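Local coordinates for disulfide isomerase (Salmonella enterica subsp. enterica serovar Typhimurium, PDB 3L9U), which acts as a thioredoxin-fold thiol-disulfide oxidoreductase and probably forms disulfide bonds by passing its own redox-active disulfide to other proteins, including AssT, at residues Asp50-Ala53 and Asp54-Phe58; Arg115-Asp118 and Gly119-Ala123; Asn183-Ser186 and Ile187-Ala191. One frame throughout, in Å; residues are numbered along the deposited sequence. Where two conformers were deposited one is given.

Interaction 1 (Asp50-Ala53 and Asp54-Phe58); sequences DKVA and DLVTF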
ATOM      1  N   ASP A  50      -1.238  12.760   5.097  1.00 15.22           N
ATOM      2  CA  ASP A  50      -1.256  13.679   6.207  1.00 17.87           C
ATOM      3  C   ASP A  50      -2.355  14.704   6.090  1.00 17.65           C
ATOM      4  O   ASP A  50      -3.007  15.011   7.025  1.00 18.55           O
ATOM      5  CB  ASP A  50       0.069  14.381   6.324  1.00 20.00           C
ATOM      6  CG  ASP A  50       1.162  13.484   6.819  1.00 20.00           C
ATOM      7  OD1 ASP A  50       2.323  13.832   6.607  1.00 20.00           O
ATOM      8  OD2 ASP A  50       0.904  12.439   7.442  1.00 20.00           O
ATOM      9  N   LYS A  51      -2.518  15.236   4.910  1.00 16.11           N
ATOM     10  CA  LYS A  51      -3.532  16.262   4.663  1.00 16.02           C
ATOM     11  C   LYS A  51      -4.968  15.764   4.841  1.00 15.43           C
ATOM     12  O   LYS A  51      -5.868  16.561   5.093  1.00 18.39           O
ATOM     13  CB  LYS A  51      -3.375  16.871   3.269  1.00 17.47           C
ATOM     14  CG  LYS A  51      -2.195  17.820   3.124  1.00 20.00           C
ATOM     15  CD  LYS A  51      -2.057  18.261   1.677  1.00 23.41           C
ATOM     16  CE  LYS A  51      -0.922  19.248   1.503  1.00 26.76           C
ATOM     17  NZ  LYS A  51      -1.172  20.519   2.251  1.00 29.43           N
ATOM     18  N   VAL A  52      -5.188  14.459   4.709  1.00 13.57           N
ATOM     19  CA  VAL A  52      -6.545  13.927   4.805  1.00 12.65           C
ATOM     20  C   VAL A  52      -6.766  13.038   6.032  1.00 12.40           C
ATOM     21  O   VAL A  52      -7.810  12.404   6.166  1.00 14.03           O
ATOM     22  CB  VAL A  52      -6.944  13.155   3.524  1.00 13.53           C
ATOM     23  CG1 VAL A  52      -6.793  14.054   2.310  1.00 16.40           C
ATOM     24  CG2 VAL A  52      -6.102  11.888   3.363  1.00 13.89           C
ATOM     25  N   ALA A  53      -5.785  13.014   6.929  1.00 14.05           N
ATOM     26  CA  ALA A  53      -5.783  12.081   8.057  1.00 14.90           C
ATOM     27  C   ALA A  53      -6.915  12.351   9.045  1.00 15.65           C
ATOM     28  O   ALA A  53      -7.279  11.482   9.837  1.00 16.33           O
ATOM     29  CB  ALA A  53      -4.425  12.127   8.770  1.00 15.55           C
ATOM     30  N   ASP A  54      -7.478  13.554   8.980  1.00 16.73           N
ATOM     31  CA  ASP A  54      -8.617  13.909   9.817  1.00 16.47           C
ATOM     32  C   ASP A  54      -9.914  13.288   9.300  1.00 17.16           C
ATOM     33  O   ASP A  54     -10.916  13.259  10.016  1.00 17.71           O
ATOM     34  CB  ASP A  54      -8.770  15.431   9.909  1.00 19.82           C
ATOM     35  CG  ASP A  54      -8.964  16.090   8.548  1.00 23.52           C
ATOM     36  OD1 ASP A  54      -8.112  15.901   7.660  1.00 23.36           O
ATOM     37  OD2 ASP A  54      -9.961  16.823   8.372  1.00 28.47           O
ATOM     38  N   LEU A  55      -9.886  12.790   8.065  1.00 16.35           N
ATOM     39  CA  LEU A  55     -11.086  12.253   7.415  1.00 16.08           C
ATOM     40  C   LEU A  55     -10.988  10.757   7.107  1.00 12.94           C
ATOM     41  O   LEU A  55     -11.948  10.011   7.318  1.00 14.91           O
ATOM     42  CB  LEU A  55     -11.383  13.004   6.111  1.00 16.85           C
ATOM     43  CG  LEU A  55     -12.003  14.397   6.138  1.00 22.90           C
ATOM     44  CD1 LEU A  55     -12.177  14.899   4.707  1.00 25.65           C
ATOM     45  CD2 LEU A  55     -13.335  14.370   6.865  1.00 24.78           C
ATOM     46  N   VAL A  56      -9.837  10.322   6.595  1.00 11.18           N
ATOM     47  CA  VAL A  56      -9.670   8.927   6.199  1.00 11.18           C
ATOM     48  C   VAL A  56      -8.370   8.329   6.718  1.00 11.91           C
ATOM     49  O   VAL A  56      -7.391   9.041   6.954  1.00 14.19           O
ATOM     50  CB  VAL A  56      -9.752   8.745   4.662  1.00 12.52           C
ATOM     51  CG1 VAL A  56     -11.100   9.224   4.138  1.00 13.14           C
ATOM     52  CG2 VAL A  56      -8.609   9.486   3.963  1.00 13.60           C
ATOM     53  N   THR A  57      -8.374   7.013   6.892  1.00 12.02           N
ATOM     54  CA  THR A  57      -7.210   6.298   7.388  1.00 13.48           C
ATOM     55  C   THR A  57      -6.413   5.716   6.233  1.00 11.84           C
ATOM     56  O   THR A  57      -6.967   5.016   5.383  1.00 11.10           O
ATOM     57  CB  THR A  57      -7.632   5.142   8.313  1.00 14.71           C
ATOM     58  OG1 THR A  57      -8.409   5.663   9.399  1.00 16.41           O
ATOM     59  CG2 THR A  57      -6.409   4.423   8.862  1.00 16.68           C
ATOM     60  N   PHE A  58      -5.116   6.009   6.196  1.00 11.50           N
ATOM     61  CA  PHE A  58      -4.230   5.430   5.180  1.00  9.94           C
ATOM     62  C   PHE A  58      -4.147   3.920   5.361  1.00 10.39           C
ATOM     63  O   PHE A  58      -3.826   3.427   6.455  1.00 12.41           O
ATOM     64  CB  PHE A  58      -2.831   6.049   5.242  1.00 11.74           C
ATOM     65  CG  PHE A  58      -1.844   5.391   4.325  1.00 13.45           C
ATOM     66  CD1 PHE A  58      -2.018   5.440   2.951  1.00 14.88           C
ATOM     67  CD2 PHE A  58      -0.743   4.716   4.835  1.00 15.39           C
ATOM     68  CE1 PHE A  58      -1.110   4.827   2.100  1.00 14.55           C
ATOM     69  CE2 PHE A  58       0.174   4.104   3.988  1.00 15.22           C
ATOM     70  CZ  PHE A  58      -0.014   4.159   2.619  1.00 16.01           C
TER
HETATM   71  O   HOH W   1      -5.209  15.952   8.703  1.00 38.08           O
HETATM   72  O   HOH W   2      -6.265  17.798   7.573  1.00 36.48           O
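V52 meets L55 and V56 through a single carbonyl, a compact example of how a chain leaves a helix and enters a strand. V52 O accepts from two amides. The nearly straight bond from V56 N, 2.9 Å away, arrives almost along the line of the C=O. L55 N lies 2.8 Å from V52 O but above the carbonyl plane, 47° out of it. A53 and D54, the residues inside this reversal, have the backbone angles of a type I turn, and the CA of A53 comes within 3.6 Å of V56 O. The same reversal returns V56 to V52, whose CG2 touches V56 CG2 at 3.5 Å. In both valines this methyl stands between the backbone N and the carbonyl carbon, and the two side chains pass each other at a slant.

D54 works on the other side of the turn. With chi1 at 59°, its carboxylate folds back toward the preceding helix, where OD1 stands 3.5 Å from K51 O, acceptor facing acceptor. Two waters mediate instead: one lies 2.9 Å from D50 O and also bonds to D54 OD1, while the other joins that OD1, at 2.6 Å, to K51 O. R195 of helix 187-198 adds a salt bridge to OD1. V56 packs on L26 and A198. The chemistry is thus divided: buried valines and a doubly used carbonyl hold the turn that ends the beta-alpha-beta crossover from strand 25-30 to strand 57-62, whereas the exposed carboxylate, in a salt bridge with R195 and hydrogen-bonded to waters, is probably kept ionised.

Interaction 2 (Arg115-Asp118 and Gly119-Ala123); sequences RWSD and GKDPA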
ATOM      1  N   ARG A 115      17.292  -9.250  -7.524  1.00 13.97           N
ATOM      2  CA  ARG A 115      16.219 -10.173  -7.887  1.00 14.20           C
ATOM      3  C   ARG A 115      16.200 -11.450  -7.034  1.00 14.84           C
ATOM      4  O   ARG A 115      15.352 -12.317  -7.230  1.00 15.58           O
ATOM      5  CB  ARG A 115      16.283 -10.521  -9.379  1.00 14.92           C
ATOM      6  CG  ARG A 115      16.025  -9.337 -10.310  1.00 15.79           C
ATOM      7  CD  ARG A 115      14.611  -8.808 -10.141  1.00 16.83           C
ATOM      8  NE  ARG A 115      14.301  -7.753 -11.104  1.00 16.23           N
ATOM      9  CZ  ARG A 115      14.477  -6.455 -10.876  1.00 15.95           C
ATOM     10  NH1 ARG A 115      14.968  -6.041  -9.714  1.00 15.33           N
ATOM     11  NH2 ARG A 115      14.163  -5.569 -11.811  1.00 16.41           N
ATOM     12  N   TRP A 116      17.124 -11.550  -6.079  1.00 15.05           N
ATOM     13  CA  TRP A 116      17.152 -12.672  -5.142  1.00 15.39           C
ATOM     14  C   TRP A 116      16.989 -14.025  -5.845  1.00 17.96           C
ATOM     15  O   TRP A 116      16.159 -14.846  -5.454  1.00 18.08           O
ATOM     16  CB  TRP A 116      16.069 -12.502  -4.067  1.00 15.04           C
ATOM     17  CG  TRP A 116      16.135 -11.192  -3.309  1.00 14.75           C
ATOM     18  CD1 TRP A 116      16.830 -10.938  -2.156  1.00 15.80           C
ATOM     19  CD2 TRP A 116      15.450  -9.970  -3.640  1.00 15.04           C
ATOM     20  NE1 TRP A 116      16.623  -9.634  -1.754  1.00 15.77           N
ATOM     21  CE2 TRP A 116      15.780  -9.022  -2.646  1.00 14.88           C
ATOM     22  CE3 TRP A 116      14.596  -9.588  -4.682  1.00 14.73           C
ATOM     23  CZ2 TRP A 116      15.294  -7.708  -2.673  1.00 14.95           C
ATOM     24  CZ3 TRP A 116      14.101  -8.289  -4.698  1.00 14.72           C
ATOM     25  CH2 TRP A 116      14.458  -7.363  -3.704  1.00 15.48           C
ATOM     26  N   SER A 117      17.787 -14.252  -6.882  1.00 21.04           N
ATOM     27  CA  SER A 117      17.790 -15.531  -7.577  1.00 21.72           C
ATOM     28  C   SER A 117      16.456 -15.871  -8.244  1.00 23.95           C
ATOM     29  O   SER A 117      16.092 -17.043  -8.365  1.00 24.94           O
ATOM     30  CB  SER A 117      18.226 -16.653  -6.628  1.00 23.29           C
ATOM     31  OG  SER A 117      19.521 -16.389  -6.104  1.00 23.66           O
ATOM     32  N   ASP A 118      15.728 -14.838  -8.656  1.00 25.58           N
ATOM     33  CA  ASP A 118      14.583 -14.995  -9.550  1.00 26.40           C
ATOM     34  C   ASP A 118      13.483 -15.923  -9.024  1.00 26.05           C
ATOM     35  O   ASP A 118      12.902 -16.712  -9.774  1.00 27.71           O
ATOM     36  CB  ASP A 118      15.056 -15.448 -10.932  1.00 29.04           C
ATOM     37  CG  ASP A 118      16.103 -14.511 -11.527  1.00 31.60           C
ATOM     38  OD1 ASP A 118      15.881 -13.277 -11.517  1.00 32.56           O
ATOM     39  OD2 ASP A 118      17.150 -15.003 -12.013  1.00 33.49           O
ATOM     40  N   GLY A 119      13.192 -15.814  -7.733  1.00 21.71           N
ATOM     41  CA  GLY A 119      12.080 -16.543  -7.156  1.00 22.86           C
ATOM     42  C   GLY A 119      12.494 -17.707  -6.287  1.00 21.32           C
ATOM     43  O   GLY A 119      11.706 -18.182  -5.461  1.00 22.33           O
ATOM     44  N   LYS A 120      13.733 -18.160  -6.457  1.00 21.45           N
ATOM     45  CA  LYS A 120      14.187 -19.389  -5.818  1.00 20.98           C
ATOM     46  C   LYS A 120      14.792 -19.191  -4.437  1.00 19.90           C
ATOM     47  O   LYS A 120      15.226 -20.153  -3.806  1.00 19.91           O
ATOM     48  CB  LYS A 120      15.197 -20.104  -6.715  1.00 22.26           C
ATOM     49  CG  LYS A 120      14.621 -20.551  -8.042  1.00 25.26           C
ATOM     50  CD  LYS A 120      13.408 -21.450  -7.832  1.00 27.13           C
ATOM     51  CE  LYS A 120      13.132 -22.285  -9.071  1.00 27.60           C
ATOM     52  NZ  LYS A 120      11.713 -22.718  -9.154  1.00 27.08           N
ATOM     53  N   ASP A 121      14.821 -17.951  -3.967  1.00 18.34           N
ATOM     54  CA  ASP A 121      15.449 -17.655  -2.689  1.00 17.64           C
ATOM     55  C   ASP A 121      14.555 -16.739  -1.849  1.00 16.68           C
ATOM     56  O   ASP A 121      14.909 -15.589  -1.578  1.00 15.82           O
ATOM     57  CB  ASP A 121      16.835 -17.038  -2.931  1.00 18.36           C
ATOM     58  CG  ASP A 121      17.741 -17.094  -1.708  1.00 18.58           C
ATOM     59  OD1 ASP A 121      17.268 -17.406  -0.596  1.00 18.26           O
ATOM     60  OD2 ASP A 121      18.945 -16.806  -1.864  1.00 20.29           O
ATOM     61  N   PRO A 122      13.382 -17.250  -1.435  1.00 16.41           N
ATOM     62  CA  PRO A 122      12.481 -16.436  -0.611  1.00 16.91           C
ATOM     63  C   PRO A 122      13.115 -16.047   0.721  1.00 16.92           C
ATOM     64  O   PRO A 122      12.786 -14.989   1.252  1.00 15.47           O
ATOM     65  CB  PRO A 122      11.267 -17.350  -0.403  1.00 17.34           C
ATOM     66  CG  PRO A 122      11.788 -18.728  -0.644  1.00 17.73           C
ATOM     67  CD  PRO A 122      12.796 -18.565  -1.743  1.00 17.68           C
ATOM     68  N   ALA A 123      14.020 -16.872   1.246  1.00 17.74           N
ATOM     69  CA  ALA A 123      14.733 -16.500   2.466  1.00 18.27           C
ATOM     70  C   ALA A 123      15.485 -15.186   2.280  1.00 17.61           C
ATOM     71  O   ALA A 123      15.433 -14.304   3.131  1.00 19.26           O
ATOM     72  CB  ALA A 123      15.696 -17.591   2.882  1.00 19.01           C
TER
HETATM   73  O   HOH W   3      19.375 -14.808  -3.783  1.00 23.10           O
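The N-cap of helix 122-133 is formed at the end of a tight turn, in which W116 and S117 meet the capping residue D121. W116, S117 and D118 all have backbone angles of the left-handed helical region, an unusual run that coils the chain back on itself. Two backbone bonds follow the coil: D118 N to R115 O at 2.9 Å, and K120 N to S117 O at 3.2 Å. The second donor sits well above the plane of the S117 carbonyl, 57° out of it. G119, with a positive phi of 107°, completes the reversal in a conformation that suits a residue without a side chain.

Side-chain carbons pack against the turn's carbonyls. D121 CB rests 3.4 Å from W116 O and 4.0 Å from S117 CB, while the bent chain of K120 starts with its CB 3.6 Å from S117 O before leading off. D121 has CG opposite its own amide nitrogen (chi1 -162°), which directs the carboxylate to the helix start, where OD1 accepts the capping bond from A124 N. OD2 takes a hydrogen bond from a water at 2.8 Å, which is also 2.8 Å from S117 OG.

This turn lies at the surface of the helical domain inserted into the thioredoxin fold in DsbA-like proteins, between helices 97-111 and 122-133. The hydroxyl of Y69 bonds to both W116 O and D121 N, tying the two arms of the turn together. The W116 indole faces inward, packing on A108 and Y109, meeting F125 edge-to-face and bonding through NE1 to T128, and so joins both helices.

Interaction 3 (Asn183-Ser186 and Ile187-Ala191); sequences NIKS and IDSMA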
ATOM      1  N   ASN A 183      -3.650  11.331 -13.960  1.00 11.36           N
ATOM      2  CA  ASN A 183      -4.286  12.641 -13.977  1.00 13.49           C
ATOM      3  C   ASN A 183      -4.141  13.402 -12.668  1.00 13.92           C
ATOM      4  O   ASN A 183      -4.658  14.509 -12.527  1.00 15.51           O
ATOM      5  CB  ASN A 183      -5.756  12.529 -14.386  1.00 15.19           C
ATOM      6  CG  ASN A 183      -5.923  12.131 -15.844  1.00 18.08           C
ATOM      7  OD1 ASN A 183      -5.095  12.476 -16.694  1.00 20.45           O
ATOM      8  ND2 ASN A 183      -6.998  11.407 -16.142  1.00 19.50           N
ATOM      9  N   ILE A 184      -3.434  12.815 -11.708  1.00 12.56           N
ATOM     10  CA  ILE A 184      -3.144  13.532 -10.471  1.00 11.96           C
ATOM     11  C   ILE A 184      -2.301  14.755 -10.810  1.00 12.93           C
ATOM     12  O   ILE A 184      -1.266  14.647 -11.465  1.00 14.70           O
ATOM     13  CB  ILE A 184      -2.391  12.658  -9.470  1.00 11.02           C
ATOM     14  CG1 ILE A 184      -3.285  11.502  -9.004  1.00 11.48           C
ATOM     15  CG2 ILE A 184      -1.950  13.497  -8.270  1.00 12.36           C
ATOM     16  CD1 ILE A 184      -2.538  10.407  -8.241  1.00 11.78           C
ATOM     17  N   LYS A 185      -2.746  15.924 -10.365  0.54 13.15           N
ATOM     18  CA  LYS A 185      -2.066  17.164 -10.717  0.54 13.23           C
ATOM     19  C   LYS A 185      -0.984  17.534  -9.718  0.54 14.46           C
ATOM     20  O   LYS A 185       0.112  17.940 -10.104  0.54 15.74           O
ATOM     21  CB  LYS A 185      -3.072  18.305 -10.861  0.54 15.27           C
ATOM     22  CG  LYS A 185      -4.003  18.120 -12.035  0.54 17.93           C
ATOM     23  CD  LYS A 185      -3.210  17.963 -13.321  0.54 21.17           C
ATOM     24  CE  LYS A 185      -4.116  17.955 -14.538  0.54 24.57           C
ATOM     25  NZ  LYS A 185      -3.338  18.048 -15.809  0.54 26.11           N
ATOM     26  N   SER A 186      -1.287  17.383  -8.432  1.00 13.53           N
ATOM     27  CA  SER A 186      -0.355  17.800  -7.392  1.00 12.40           C
ATOM     28  C   SER A 186      -0.771  17.193  -6.073  1.00 13.25           C
ATOM     29  O   SER A 186      -1.842  16.606  -5.971  1.00 15.02           O
ATOM     30  CB  SER A 186      -0.357  19.332  -7.261  1.00 12.71           C
ATOM     31  OG  SER A 186      -1.610  19.803  -6.764  1.00 13.15           O
ATOM     32  N   ILE A 187       0.066  17.359  -5.057  1.00 12.78           N
ATOM     33  CA  ILE A 187      -0.291  16.929  -3.710  1.00 12.85           C
ATOM     34  C   ILE A 187      -1.509  17.701  -3.190  1.00 12.30           C
ATOM     35  O   ILE A 187      -2.447  17.096  -2.667  1.00 12.27           O
ATOM     36  CB  ILE A 187       0.926  17.061  -2.765  1.00 14.67           C
ATOM     37  CG1 ILE A 187       1.920  15.924  -3.067  1.00 16.75           C
ATOM     38  CG2 ILE A 187       0.494  17.062  -1.296  1.00 15.73           C
ATOM     39  CD1 ILE A 187       3.256  16.105  -2.437  1.00 22.11           C
ATOM     40  N   ASP A 188      -1.515  19.026  -3.347  1.00 13.19           N
ATOM     41  CA  ASP A 188      -2.633  19.823  -2.847  1.00 13.56           C
ATOM     42  C   ASP A 188      -3.929  19.473  -3.562  1.00 12.80           C
ATOM     43  O   ASP A 188      -5.000  19.444  -2.945  1.00 14.38           O
ATOM     44  CB  ASP A 188      -2.368  21.319  -3.004  1.00 16.08           C
ATOM     45  CG  ASP A 188      -1.292  21.823  -2.074  1.00 20.83           C
ATOM     46  OD1 ASP A 188      -0.856  21.063  -1.185  1.00 22.58           O
ATOM     47  OD2 ASP A 188      -0.879  22.990  -2.237  1.00 22.65           O
ATOM     48  N   SER A 189      -3.832  19.226  -4.866  1.00 11.99           N
ATOM     49  CA  SER A 189      -4.998  18.841  -5.658  1.00 11.69           C
ATOM     50  C   SER A 189      -5.513  17.468  -5.230  1.00 11.66           C
ATOM     51  O   SER A 189      -6.699  17.292  -4.966  1.00 11.97           O
ATOM     52  CB  SER A 189      -4.651  18.833  -7.147  1.00 13.25           C
ATOM     53  OG  SER A 189      -5.735  18.354  -7.926  1.00 13.51           O
ATOM     54  N   MET A 190      -4.612  16.492  -5.169  1.00 10.89           N
ATOM     55  CA  MET A 190      -4.997  15.135  -4.814  1.00  9.89           C
ATOM     56  C   MET A 190      -5.619  15.070  -3.430  1.00 10.73           C
ATOM     57  O   MET A 190      -6.582  14.334  -3.201  1.00 11.35           O
ATOM     58  CB  MET A 190      -3.790  14.204  -4.877  1.00 10.07           C
ATOM     59  CG  MET A 190      -4.162  12.751  -4.725  1.00 10.93           C
ATOM     60  SD  MET A 190      -2.706  11.716  -4.621  1.00 12.09           S
ATOM     61  CE  MET A 190      -3.472  10.116  -4.351  1.00 12.44           C
ATOM     62  N   ALA A 191      -5.066  15.826  -2.489  1.00 11.41           N
ATOM     63  CA  ALA A 191      -5.632  15.827  -1.146  1.00 11.88           C
ATOM     64  C   ALA A 191      -7.083  16.305  -1.163  1.00 11.46           C
ATOM     65  O   ALA A 191      -7.948  15.717  -0.501  1.00 11.99           O
ATOM     66  CB  ALA A 191      -4.786  16.677  -0.193  1.00 12.74           C
TER
HETATM   67  O   HOH W   4      -5.132  15.855  -8.777  1.00 17.61           O
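The flat group at the centre of this contact is the peptide joining S186 to I187, whose carbonyl O is approached by M190 N at 2.9 Å, tilted 28° from the carbonyl plane. This carbonyl points into helix 187-198 and accepts its first i to i+4 bond, with M190 CB beside the oxygen at 3.3 Å. S186 is the N-cap. Its OG accepts from S189 N at 3.0 Å, the classic serine cap, and a chi1 of 67° puts the hydroxyl between the backbone N and the carbonyl carbon, which brings it to S189 N. S189 CB lies beside the same OG, at 3.2 Å.

Before the cap, the chain is held by two further links. A water bridges K185 N, 2.9 Å away, and S189 OG, 2.7 Å away. I184 brings its CD1 to 3.9 Å from M190 SD, with CG2 of the same isoleucine beside M190 CB; the methionine reaches it as a fully extended chain. I184, two residues before the cap, thus lies against M190, four after it, an apolar contact across the helix start.

The contact opens helix 187-198, which follows strand 177-179 in the thioredoxin fold. Next to it runs helix 45-52: I187 and M190 both pack on V48, and M190 also touches V44 in the loop just before that helix.

Overall arrangement
All three contacts lie where the chain passes between a loop and regular structure, yet they do so differently. Interaction 1, partly buried, leads from a helix into an edge strand; interactions 2 and 3, both at the surface, start helices, the former with a carboxylate cap and the latter with a hydroxyl. Interactions 1 and 3 share an interface between helices 45-52 and 187-198: V52 CG1 packs 3.5 Å from A191 O, K51 CE touches I187 CG2, and a long, weak ion pair links K51 with D188. Interaction 2 stands apart on the opposite side of the chain's centre, its centre about 36 Å from that of interaction 1.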